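Local coordinates for protein cytolethal distending toxin subunit A (Haemophilus ducreyi, PDB 1SR4) that probably forms, with CdtC, a lectin-like heterodimer required to deliver the genotoxic subunit CdtB to host cells, at residues R161-S169 and E186-Y194. Residues are numbered along the deposited sequence; the frame is centred on the assembly and turned at random.
Sequences RCVTYNPVS and EPSRDQTWY
A chi1 of 63° sets Tyr165 CG between its own backbone N and carbonyl carbon, which lays the ring along Asp190, whose CG stands anti to the backbone N. Ring and carboxylate point the same way, their planes 8° apart, and Asp190 CB makes a CH-pi contact over one ring face, 4.1 Å from the centroid. Tyr165 OH donates to Thr192 O at 2.6 Å, in the carbonyl plane and at the ring edge, and also bonds with Gln66 N. Thr192 N and OG1 both bind Asp190 OD1 from the same face of the carboxylate, the N bond closing an Asx turn. Beyond Tyr165, Trp193 slides past in the opposite direction; its CZ2 comes to 3.4 Å from Tyr165 CD2, the rings oblique at 56°. The edge of the indole faces the other strand, where NE1 gives a weak bond to Val163 O, which also accepts a hydrogen bond from a water that donates to Gln191 O as well.

In this ricin-type beta-trefoil the two strands meet through a single antiparallel hydrogen-bonded pair, Tyr165 with Asp190, N to O each way. Gln191 NE2 donates to Thr164 OG1 at 3.1 Å, nearly in the amide plane of Gln191; Thr164 OG1 also binds Ser179, and Gln191 OE1 takes Gly183 N. Just past the type I turn of 186-189, Pro167 CG packs on Asp190 CB at 3.4 Å, while Val168 N bonds Pro187 O within the turn at 2.9 Å.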
loop_
_atom_site.group_PDB
_atom_site.type_symbol
_atom_site.label_atom_id
_atom_site.label_comp_id
_atom_site.label_asym_id
_atom_site.label_seq_id
_atom_site.Cartn_x
_atom_site.Cartn_y
_atom_site.Cartn_z
ATOM N N ARG A 161 13.959 8.142 20.088
ATOM C CA ARG A 161 14.671 6.863 20.040
ATOM C C ARG A 161 13.831 5.822 19.286
ATOM O O ARG A 161 12.618 5.946 19.206
ATOM C CB ARG A 161 14.978 6.376 21.459
ATOM C CG ARG A 161 15.951 7.287 22.222
ATOM C CD ARG A 161 16.608 6.556 23.397
ATOM N NE ARG A 161 15.671 6.210 24.467
ATOM C CZ ARG A 161 16.008 5.474 25.527
ATOM N NH1 ARG A 161 17.244 5.017 25.645
ATOM N NH2 ARG A 161 15.122 5.196 26.469
ATOM N N CYS A 162 14.483 4.800 18.746
ATOM C CA CYS A 162 13.795 3.778 17.974
ATOM C C CYS A 162 13.550 2.462 18.697
ATOM O O CYS A 162 14.334 2.043 19.552
ATOM C CB CYS A 162 14.571 3.548 16.670
ATOM S SG CYS A 162 14.340 4.955 15.534
ATOM N N VAL A 163 12.443 1.818 18.339
ATOM C CA VAL A 163 12.043 0.540 18.926
ATOM C C VAL A 163 13.031 -0.527 18.453
ATOM O O VAL A 163 13.149 -0.816 17.260
ATOM C CB VAL A 163 10.607 0.198 18.509
ATOM C CG1 VAL A 163 10.158 -1.113 19.155
ATOM C CG2 VAL A 163 9.687 1.356 18.911
ATOM N N THR A 164 13.730 -1.112 19.418
ATOM C CA THR A 164 14.786 -2.094 19.183
ATOM C C THR A 164 14.455 -3.447 19.801
ATOM O O THR A 164 13.786 -3.514 20.833
ATOM C CB THR A 164 16.090 -1.556 19.831
ATOM O OG1 THR A 164 16.298 -0.208 19.393
ATOM C CG2 THR A 164 17.301 -2.421 19.480
ATOM N N TYR A 165 14.941 -4.528 19.188
ATOM C CA TYR A 165 14.684 -5.863 19.725
ATOM C C TYR A 165 15.794 -6.816 19.307
ATOM O O TYR A 165 16.551 -6.523 18.388
ATOM C CB TYR A 165 13.340 -6.402 19.210
ATOM C CG TYR A 165 13.312 -6.585 17.710
ATOM C CD1 TYR A 165 13.591 -7.830 17.127
ATOM C CD2 TYR A 165 13.038 -5.504 16.875
ATOM C CE1 TYR A 165 13.597 -7.987 15.736
ATOM C CE2 TYR A 165 13.040 -5.640 15.491
ATOM C CZ TYR A 165 13.321 -6.876 14.922
ATOM O OH TYR A 165 13.357 -6.978 13.545
ATOM N N ASN A 166 15.880 -7.955 19.988
ATOM C CA ASN A 166 16.879 -8.956 19.650
ATOM C C ASN A 166 16.224 -10.053 18.816
ATOM O O ASN A 166 15.380 -10.783 19.311
ATOM C CB ASN A 166 17.461 -9.580 20.925
ATOM C CG ASN A 166 16.378 -10.092 21.877
ATOM O OD1 ASN A 166 15.455 -9.352 22.258
ATOM N ND2 ASN A 166 16.491 -11.359 22.274
ATOM N N PRO A 167 16.594 -10.163 17.536
ATOM C CA PRO A 167 16.037 -11.187 16.651
ATOM C C PRO A 167 16.291 -12.570 17.266
ATOM O O PRO A 167 15.377 -13.391 17.367
ATOM C CB PRO A 167 16.832 -10.994 15.363
ATOM C CG PRO A 167 17.045 -9.517 15.323
ATOM C CD PRO A 167 17.411 -9.193 16.779
ATOM N N VAL A 168 17.537 -12.817 17.680
ATOM C CA VAL A 168 17.898 -14.098 18.281
ATOM C C VAL A 168 17.550 -14.124 19.767
ATOM O O VAL A 168 17.859 -13.189 20.515
ATOM C CB VAL A 168 19.414 -14.402 18.094
ATOM C CG1 VAL A 168 19.807 -15.641 18.874
ATOM C CG2 VAL A 168 19.719 -14.615 16.617
ATOM N N SER A 169 16.882 -15.192 20.186
ATOM C CA SER A 169 16.508 -15.321 21.583
ATOM C C SER A 169 16.533 -16.762 22.084
ATOM O O SER A 169 16.180 -17.693 21.352
ATOM C CB SER A 169 15.112 -14.744 21.820
ATOM O OG SER A 169 14.786 -14.821 23.190
ATOM N N GLU A 186 21.270 -6.508 13.382
ATOM C CA GLU A 186 22.152 -7.555 13.886
ATOM C C GLU A 186 21.358 -8.603 14.667
ATOM O O GLU A 186 20.242 -8.342 15.122
ATOM C CB GLU A 186 23.211 -6.959 14.828
ATOM C CG GLU A 186 24.126 -5.909 14.214
ATOM C CD GLU A 186 24.884 -6.429 12.999
ATOM O OE1 GLU A 186 25.481 -7.525 13.086
ATOM O OE2 GLU A 186 24.888 -5.743 11.956
ATOM N N PRO A 187 21.947 -9.795 14.861
ATOM C CA PRO A 187 21.312 -10.899 15.596
ATOM C C PRO A 187 20.846 -10.505 16.997
ATOM O O PRO A 187 19.814 -10.985 17.475
ATOM C CB PRO A 187 22.412 -11.956 15.630
ATOM C CG PRO A 187 23.065 -11.759 14.284
ATOM C CD PRO A 187 23.200 -10.250 14.224
ATOM N N SER A 188 21.600 -9.628 17.655
ATOM C CA SER A 188 21.248 -9.205 19.012
ATOM C C SER A 188 20.604 -7.835 19.087
ATOM O O SER A 188 20.208 -7.392 20.156
ATOM C CB SER A 188 22.499 -9.185 19.905
ATOM O OG SER A 188 23.413 -8.174 19.473
ATOM N N ARG A 189 20.496 -7.153 17.960
ATOM C CA ARG A 189 19.939 -5.804 17.971
ATOM C C ARG A 189 19.467 -5.433 16.564
ATOM O O ARG A 189 20.279 -5.259 15.656
ATOM C CB ARG A 189 21.029 -4.833 18.450
ATOM C CG ARG A 189 20.625 -3.367 18.464
ATOM C CD ARG A 189 21.693 -2.481 19.138
ATOM N NE ARG A 189 21.187 -1.121 19.326
ATOM C CZ ARG A 189 21.199 -0.182 18.388
ATOM N NH1 ARG A 189 21.713 -0.448 17.194
ATOM N NH2 ARG A 189 20.652 1.012 18.626
ATOM N N ASP A 190 18.155 -5.323 16.390
ATOM C CA ASP A 190 17.585 -5.003 15.079
ATOM C C ASP A 190 16.520 -3.935 15.309
ATOM O O ASP A 190 15.892 -3.900 16.376
ATOM C CB ASP A 190 16.954 -6.264 14.498
ATOM C CG ASP A 190 16.695 -6.180 12.996
ATOM O OD1 ASP A 190 16.300 -5.121 12.458
ATOM O OD2 ASP A 190 16.849 -7.223 12.343
ATOM N N GLN A 191 16.334 -3.048 14.337
ATOM C CA GLN A 191 15.331 -2.007 14.490
ATOM C C GLN A 191 14.350 -2.012 13.328
ATOM O O GLN A 191 13.574 -1.064 13.171
ATOM C CB GLN A 191 15.985 -0.619 14.608
ATOM C CG GLN A 191 16.904 -0.455 15.813
ATOM C CD GLN A 191 17.461 0.956 15.934
ATOM O OE1 GLN A 191 17.782 1.595 14.926
ATOM N NE2 GLN A 191 17.592 1.446 17.170
ATOM N N THR A 192 14.364 -3.062 12.508
ATOM C CA THR A 192 13.421 -3.081 11.388
ATOM C C THR A 192 12.200 -3.934 11.705
ATOM O O THR A 192 12.303 -5.033 12.260
ATOM C CB THR A 192 14.074 -3.574 10.056
ATOM O OG1 THR A 192 14.792 -4.776 10.278
ATOM C CG2 THR A 192 15.057 -2.545 9.525
ATOM N N TRP A 193 11.042 -3.393 11.336
ATOM C CA TRP A 193 9.743 -4.015 11.553
ATOM C C TRP A 193 8.955 -4.062 10.260
ATOM O O TRP A 193 9.179 -3.231 9.376
ATOM C CB TRP A 193 8.940 -3.176 12.546
ATOM C CG TRP A 193 9.514 -3.149 13.931
ATOM C CD1 TRP A 193 10.478 -2.300 14.425
ATOM C CD2 TRP A 193 9.161 -4.030 14.998
ATOM N NE1 TRP A 193 10.739 -2.612 15.750
ATOM C CE2 TRP A 193 9.943 -3.671 16.119
ATOM C CE3 TRP A 193 8.254 -5.094 15.113
ATOM C CZ2 TRP A 193 9.845 -4.344 17.348
ATOM C CZ3 TRP A 193 8.156 -5.762 16.337
ATOM C CH2 TRP A 193 8.950 -5.380 17.434
ATOM N N TYR A 194 8.040 -5.024 10.144
ATOM C CA TYR A 194 7.188 -5.085 8.955
ATOM C C TYR A 194 5.755 -4.756 9.361
ATOM O O TYR A 194 5.295 -5.134 10.451
ATOM C CB TYR A 194 7.180 -6.480 8.310
ATOM C CG TYR A 194 8.526 -7.182 8.240
ATOM C CD1 TYR A 194 9.644 -6.562 7.669
ATOM C CD2 TYR A 194 8.672 -8.488 8.721
ATOM C CE1 TYR A 194 10.891 -7.251 7.575
ATOM C CE2 TYR A 194 9.899 -9.171 8.640
ATOM C CZ TYR A 194 10.996 -8.550 8.066
ATOM O OH TYR A 194 12.189 -9.243 7.986
HETATM O O HOH W 1 12.581 0.579 14.978
#